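PDB 6EU4: tail spike protein from Acinetobacter phage vB_AbaP_AS12, which probably recognises and depolymerises the capsular polysaccharide of its Acinetobacter baumannii host as a trimeric tailspike. Local coordinates for residues N87-P101 with V112-H126. Residues are numbered along the deposited sequence; the frame is centred on the assembly and turned at random.
Sequences NTVSPEHAGAKLNTP and VLISGCKVRLNGLYH
E92 divides its carboxylate between Y125 and N122. OE1 takes the Y125 hydroxyl at 2.6 Å (OH to OE1), met from above the carboxylate plane, whereas OE2 receives N122 ND2 on its syn side with an N-H...O angle of 177°. Carboxylate and amide planes stand 80° apart; the bend of the E92 chain at chi2 (88°) brings the carboxylate to its two partners. The same N122 ND2 also donates to S90 OG at 2.8 Å, and Y125 OH accepts from N122 N, so the phenol and the amide are each fixed by two bonds. P91 crosses Y125 at about a right angle, its CG lying over one ring face, 4.1 Å from the centroid and displaced toward the rim; the same CG also meets L121 CD2 and V112 CG2. L98 runs alongside Y125, L98 CD2 3.5 Å from Y125 CE1. Further on, N99 pairs with L124 through two bonds, and P101 CA sits 3.5 Å above the centre of the H126 ring. At the other end, V89 N and O bond K118 O and R120 N, a parallel bridge pattern. With helix 106-113 linking strands 88-89 and 118-121 in the chain, this pairing is consistent with the capped N-terminal end of a right-handed beta-helix, as in other trimeric tailspikes.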
loop_
_atom_site.group_PDB
_atom_site.type_symbol
_atom_site.label_atom_id
_atom_site.label_comp_id
_atom_site.label_asym_id
_atom_site.label_seq_id
_atom_site.Cartn_x
_atom_site.Cartn_y
_atom_site.Cartn_z
ATOM N N ASN A 87 -17.645 -22.385 28.015
ATOM C CA ASN A 87 -16.229 -22.742 27.932
ATOM C C ASN A 87 -15.321 -21.541 28.162
ATOM O O ASN A 87 -14.291 -21.383 27.501
ATOM C CB ASN A 87 -15.901 -23.384 26.582
ATOM C CG ASN A 87 -14.548 -24.101 26.585
ATOM O OD1 ASN A 87 -14.154 -24.708 27.579
ATOM N ND2 ASN A 87 -13.833 -24.015 25.475
ATOM N N THR A 88 -15.693 -20.694 29.117
ATOM C CA THR A 88 -14.911 -19.508 29.451
ATOM C C THR A 88 -14.639 -19.470 30.946
ATOM O O THR A 88 -15.560 -19.657 31.743
ATOM C CB THR A 88 -15.661 -18.256 29.033
ATOM O OG1 THR A 88 -15.959 -18.341 27.639
ATOM C CG2 THR A 88 -14.819 -17.017 29.304
ATOM N N VAL A 89 -13.383 -19.218 31.328
ATOM C CA VAL A 89 -12.997 -19.100 32.733
ATOM C C VAL A 89 -12.043 -17.924 32.887
ATOM O O VAL A 89 -11.547 -17.354 31.912
ATOM C CB VAL A 89 -12.313 -20.369 33.299
ATOM C CG1 VAL A 89 -13.239 -21.577 33.232
ATOM C CG2 VAL A 89 -11.006 -20.624 32.574
ATOM N N SER A 90 -11.758 -17.598 34.146
ATOM C CA SER A 90 -10.801 -16.583 34.547
ATOM C C SER A 90 -9.748 -17.206 35.464
ATOM O O SER A 90 -10.020 -18.212 36.116
ATOM C CB SER A 90 -11.509 -15.439 35.279
ATOM O OG SER A 90 -12.491 -14.833 34.445
ATOM N N PRO A 91 -8.545 -16.638 35.536
ATOM C CA PRO A 91 -7.542 -17.184 36.467
ATOM C C PRO A 91 -8.046 -17.309 37.902
ATOM O O PRO A 91 -7.602 -18.203 38.633
ATOM C CB PRO A 91 -6.384 -16.184 36.344
ATOM C CG PRO A 91 -6.523 -15.640 34.965
ATOM C CD PRO A 91 -7.996 -15.543 34.720
ATOM N N GLU A 92 -8.970 -16.435 38.310
ATOM C CA GLU A 92 -9.599 -16.518 39.626
ATOM C C GLU A 92 -10.211 -17.888 39.891
ATOM O O GLU A 92 -10.220 -18.350 41.036
ATOM C CB GLU A 92 -10.706 -15.451 39.770
ATOM C CG GLU A 92 -10.277 -14.014 39.683
ATOM C CD GLU A 92 -10.270 -13.490 38.239
ATOM O OE1 GLU A 92 -9.366 -13.871 37.478
ATOM O OE2 GLU A 92 -11.168 -12.703 37.880
ATOM N N HIS A 93 -10.749 -18.544 38.855
ATOM C CA HIS A 93 -11.399 -19.840 39.042
ATOM C C HIS A 93 -10.414 -20.925 39.447
ATOM O O HIS A 93 -10.833 -21.962 39.977
ATOM C CB HIS A 93 -12.135 -20.252 37.766
ATOM C CG HIS A 93 -13.348 -19.420 37.485
ATOM N ND1 HIS A 93 -13.394 -18.480 36.478
ATOM C CD2 HIS A 93 -14.551 -19.372 38.103
ATOM C CE1 HIS A 93 -14.583 -17.899 36.479
ATOM N NE2 HIS A 93 -15.302 -18.419 37.459
ATOM N N ALA A 94 -9.126 -20.706 39.215
ATOM C CA ALA A 94 -8.083 -21.645 39.596
ATOM C C ALA A 94 -7.303 -21.163 40.812
ATOM O O ALA A 94 -6.324 -21.809 41.203
ATOM C CB ALA A 94 -7.136 -21.874 38.416
ATOM N N GLY A 95 -7.710 -20.052 41.423
ATOM C CA GLY A 95 -7.070 -19.561 42.632
ATOM C C GLY A 95 -6.192 -18.336 42.472
ATOM O O GLY A 95 -5.453 -17.999 43.414
ATOM N N ALA A 96 -6.231 -17.667 41.323
ATOM C CA ALA A 96 -5.523 -16.405 41.179
ATOM C C ALA A 96 -6.186 -15.350 42.049
ATOM O O ALA A 96 -7.342 -15.480 42.448
ATOM C CB ALA A 96 -5.523 -15.930 39.726
ATOM N N LYS A 97 -5.445 -14.291 42.339
ATOM C CA LYS A 97 -6.009 -13.115 42.995
ATOM C C LYS A 97 -5.815 -11.897 42.106
ATOM O O LYS A 97 -4.804 -11.769 41.408
ATOM C CB LYS A 97 -5.380 -12.878 44.381
ATOM C CG LYS A 97 -5.723 -13.978 45.379
ATOM C CD LYS A 97 -5.334 -13.614 46.808
ATOM C CE LYS A 97 -5.522 -14.800 47.738
ATOM N NZ LYS A 97 -5.200 -14.444 49.145
ATOM N N LEU A 98 -6.805 -11.009 42.125
ATOM C CA LEU A 98 -6.771 -9.776 41.357
ATOM C C LEU A 98 -6.140 -8.640 42.139
ATOM O O LEU A 98 -6.481 -8.414 43.303
ATOM C CB LEU A 98 -8.190 -9.365 40.979
ATOM C CG LEU A 98 -8.929 -10.252 39.991
ATOM C CD1 LEU A 98 -10.406 -9.946 40.054
ATOM C CD2 LEU A 98 -8.402 -9.991 38.614
ATOM N N ASN A 99 -5.267 -7.893 41.465
ATOM C CA ASN A 99 -4.734 -6.624 41.971
ATOM C C ASN A 99 -4.196 -6.778 43.398
ATOM O O ASN A 99 -4.471 -5.973 44.292
ATOM C CB ASN A 99 -5.805 -5.532 41.898
ATOM C CG ASN A 99 -6.506 -5.498 40.538
ATOM O OD1 ASN A 99 -5.858 -5.492 39.499
ATOM N ND2 ASN A 99 -7.838 -5.498 40.551
ATOM N N THR A 100 -3.407 -7.834 43.603
ATOM C CA THR A 100 -2.895 -8.216 44.924
ATOM C C THR A 100 -1.411 -8.503 44.740
ATOM O O THR A 100 -1.011 -9.653 44.497
ATOM C CB THR A 100 -3.646 -9.418 45.489
ATOM O OG1 THR A 100 -5.048 -9.126 45.542
ATOM C CG2 THR A 100 -3.147 -9.776 46.913
ATOM N N PRO A 101 -0.567 -7.473 44.814
ATOM C CA PRO A 101 0.846 -7.645 44.434
ATOM C C PRO A 101 1.607 -8.641 45.280
ATOM O O PRO A 101 2.632 -9.153 44.822
ATOM C CB PRO A 101 1.421 -6.230 44.593
ATOM C CG PRO A 101 0.240 -5.338 44.338
ATOM C CD PRO A 101 -0.926 -6.051 44.952
ATOM N N VAL A 112 -5.189 -22.241 33.856
ATOM C CA VAL A 112 -6.277 -21.875 32.949
ATOM C C VAL A 112 -5.754 -21.728 31.522
ATOM O O VAL A 112 -6.485 -22.006 30.568
ATOM C CB VAL A 112 -7.039 -20.609 33.396
ATOM C CG1 VAL A 112 -7.660 -20.811 34.782
ATOM C CG2 VAL A 112 -6.175 -19.377 33.359
ATOM N N LEU A 113 -4.488 -21.342 31.345
ATOM C CA LEU A 113 -3.955 -21.186 29.993
ATOM C C LEU A 113 -3.883 -22.502 29.228
ATOM O O LEU A 113 -3.908 -22.488 27.990
ATOM C CB LEU A 113 -2.564 -20.550 30.032
ATOM C CG LEU A 113 -2.534 -19.095 30.487
ATOM C CD1 LEU A 113 -1.127 -18.541 30.395
ATOM C CD2 LEU A 113 -3.499 -18.231 29.682
ATOM N N ILE A 114 -3.791 -23.631 29.916
ATOM C CA ILE A 114 -3.732 -24.923 29.233
ATOM C C ILE A 114 -5.008 -25.737 29.443
ATOM O O ILE A 114 -5.018 -26.936 29.189
ATOM C CB ILE A 114 -2.488 -25.723 29.647
ATOM C CG1 ILE A 114 -2.512 -26.035 31.149
ATOM C CG2 ILE A 114 -1.261 -24.950 29.254
ATOM C CD1 ILE A 114 -1.417 -27.011 31.589
ATOM N N SER A 115 -6.091 -25.095 29.880
ATOM C CA SER A 115 -7.344 -25.787 30.184
ATOM C C SER A 115 -8.185 -26.081 28.945
ATOM O O SER A 115 -9.119 -26.888 29.017
ATOM C CB SER A 115 -8.197 -24.936 31.121
ATOM O OG SER A 115 -8.604 -23.758 30.441
ATOM N N GLY A 116 -7.918 -25.408 27.838
ATOM C CA GLY A 116 -8.802 -25.474 26.694
ATOM C C GLY A 116 -9.965 -24.509 26.740
ATOM O O GLY A 116 -10.727 -24.432 25.762
ATOM N N CYS A 117 -10.141 -23.774 27.840
ATOM C CA CYS A 117 -11.167 -22.741 27.906
ATOM C C CYS A 117 -10.664 -21.449 27.274
ATOM O O CYS A 117 -9.462 -21.183 27.215
ATOM C CB CYS A 117 -11.565 -22.457 29.355
ATOM S SG CYS A 117 -12.014 -23.927 30.307
ATOM N N LYS A 118 -11.612 -20.629 26.818
ATOM C CA LYS A 118 -11.331 -19.212 26.637
ATOM C C LYS A 118 -10.985 -18.622 27.998
ATOM O O LYS A 118 -11.639 -18.920 28.999
ATOM C CB LYS A 118 -12.547 -18.498 26.037
ATOM C CG LYS A 118 -12.346 -17.000 25.860
ATOM C CD LYS A 118 -13.545 -16.322 25.190
ATOM C CE LYS A 118 -13.276 -14.837 25.010
ATOM N NZ LYS A 118 -14.420 -14.169 24.324
ATOM N N VAL A 119 -9.942 -17.806 28.041
ATOM C CA VAL A 119 -9.440 -17.227 29.286
ATOM C C VAL A 119 -9.735 -15.738 29.274
ATOM O O VAL A 119 -9.266 -15.021 28.383
ATOM C CB VAL A 119 -7.938 -17.463 29.459
ATOM C CG1 VAL A 119 -7.444 -16.760 30.714
ATOM C CG2 VAL A 119 -7.650 -18.941 29.559
ATOM N N ARG A 120 -10.470 -15.276 30.284
ATOM C CA ARG A 120 -10.731 -13.862 30.489
ATOM C C ARG A 120 -9.823 -13.307 31.582
ATOM O O ARG A 120 -9.719 -13.884 32.672
ATOM C CB ARG A 120 -12.195 -13.637 30.856
ATOM C CG ARG A 120 -13.143 -13.815 29.666
ATOM C CD ARG A 120 -13.185 -12.568 28.759
ATOM N NE ARG A 120 -13.993 -11.535 29.407
ATOM C CZ ARG A 120 -13.515 -10.446 29.999
ATOM N NH1 ARG A 120 -12.203 -10.175 29.998
ATOM N NH2 ARG A 120 -14.363 -9.611 30.598
ATOM N N LEU A 121 -9.177 -12.188 31.291
ATOM C CA LEU A 121 -8.343 -11.484 32.259
ATOM C C LEU A 121 -9.100 -10.269 32.780
ATOM O O LEU A 121 -9.548 -9.427 31.997
ATOM C CB LEU A 121 -7.021 -11.063 31.616
ATOM C CG LEU A 121 -6.205 -12.216 31.009
ATOM C CD1 LEU A 121 -4.885 -11.706 30.413
ATOM C CD2 LEU A 121 -5.943 -13.346 32.010
ATOM N N ASN A 122 -9.229 -10.170 34.104
ATOM C CA ASN A 122 -10.134 -9.206 34.720
ATOM C C ASN A 122 -9.436 -8.211 35.634
ATOM O O ASN A 122 -10.104 -7.485 36.379
ATOM C CB ASN A 122 -11.200 -9.969 35.488
ATOM C CG ASN A 122 -11.878 -10.989 34.626
ATOM O OD1 ASN A 122 -12.201 -10.707 33.466
ATOM N ND2 ASN A 122 -12.072 -12.186 35.162
ATOM N N GLY A 123 -8.117 -8.161 35.588
ATOM C CA GLY A 123 -7.351 -7.236 36.394
ATOM C C GLY A 123 -5.893 -7.592 36.224
ATOM O O GLY A 123 -5.532 -8.276 35.268
ATOM N N LEU A 124 -5.066 -7.131 37.156
ATOM C CA LEU A 124 -3.640 -7.421 37.121
ATOM C C LEU A 124 -3.346 -8.627 38.000
ATOM O O LEU A 124 -3.785 -8.699 39.160
ATOM C CB LEU A 124 -2.815 -6.235 37.586
ATOM C CG LEU A 124 -2.984 -4.992 36.718
ATOM C CD1 LEU A 124 -2.314 -3.789 37.399
ATOM C CD2 LEU A 124 -2.457 -5.238 35.299
ATOM N N TYR A 125 -2.607 -9.564 37.440
ATOM C CA TYR A 125 -2.166 -10.752 38.149
ATOM C C TYR A 125 -0.647 -10.710 38.226
ATOM O O TYR A 125 0.015 -10.406 37.231
ATOM C CB TYR A 125 -2.611 -12.009 37.428
ATOM C CG TYR A 125 -4.074 -12.052 37.076
ATOM C CD1 TYR A 125 -5.017 -12.558 37.963
ATOM C CD2 TYR A 125 -4.514 -11.584 35.849
ATOM C CE1 TYR A 125 -6.372 -12.610 37.622
ATOM C CE2 TYR A 125 -5.859 -11.634 35.494
ATOM C CZ TYR A 125 -6.774 -12.140 36.369
ATOM O OH TYR A 125 -8.100 -12.167 36.000
ATOM N N HIS A 126 -0.098 -11.005 39.404
ATOM C CA HIS A 126 1.347 -10.987 39.613
ATOM C C HIS A 126 1.906 -12.403 39.552
ATOM O O HIS A 126 1.282 -13.349 40.030
ATOM C CB HIS A 126 1.689 -10.332 40.953
ATOM C CG HIS A 126 1.405 -8.870 40.960
ATOM N ND1 HIS A 126 0.119 -8.367 40.979
ATOM C CD2 HIS A 126 2.233 -7.801 40.903
ATOM C CE1 HIS A 126 0.174 -7.047 40.949
ATOM N NE2 HIS A 126 1.444 -6.679 40.905
HETATM O O HOH W 1 -1.592 -12.097 41.791
HETATM O O HOH W 2 -2.436 -9.466 41.488
HETATM O O HOH W 3 -9.664 -5.423 38.159
#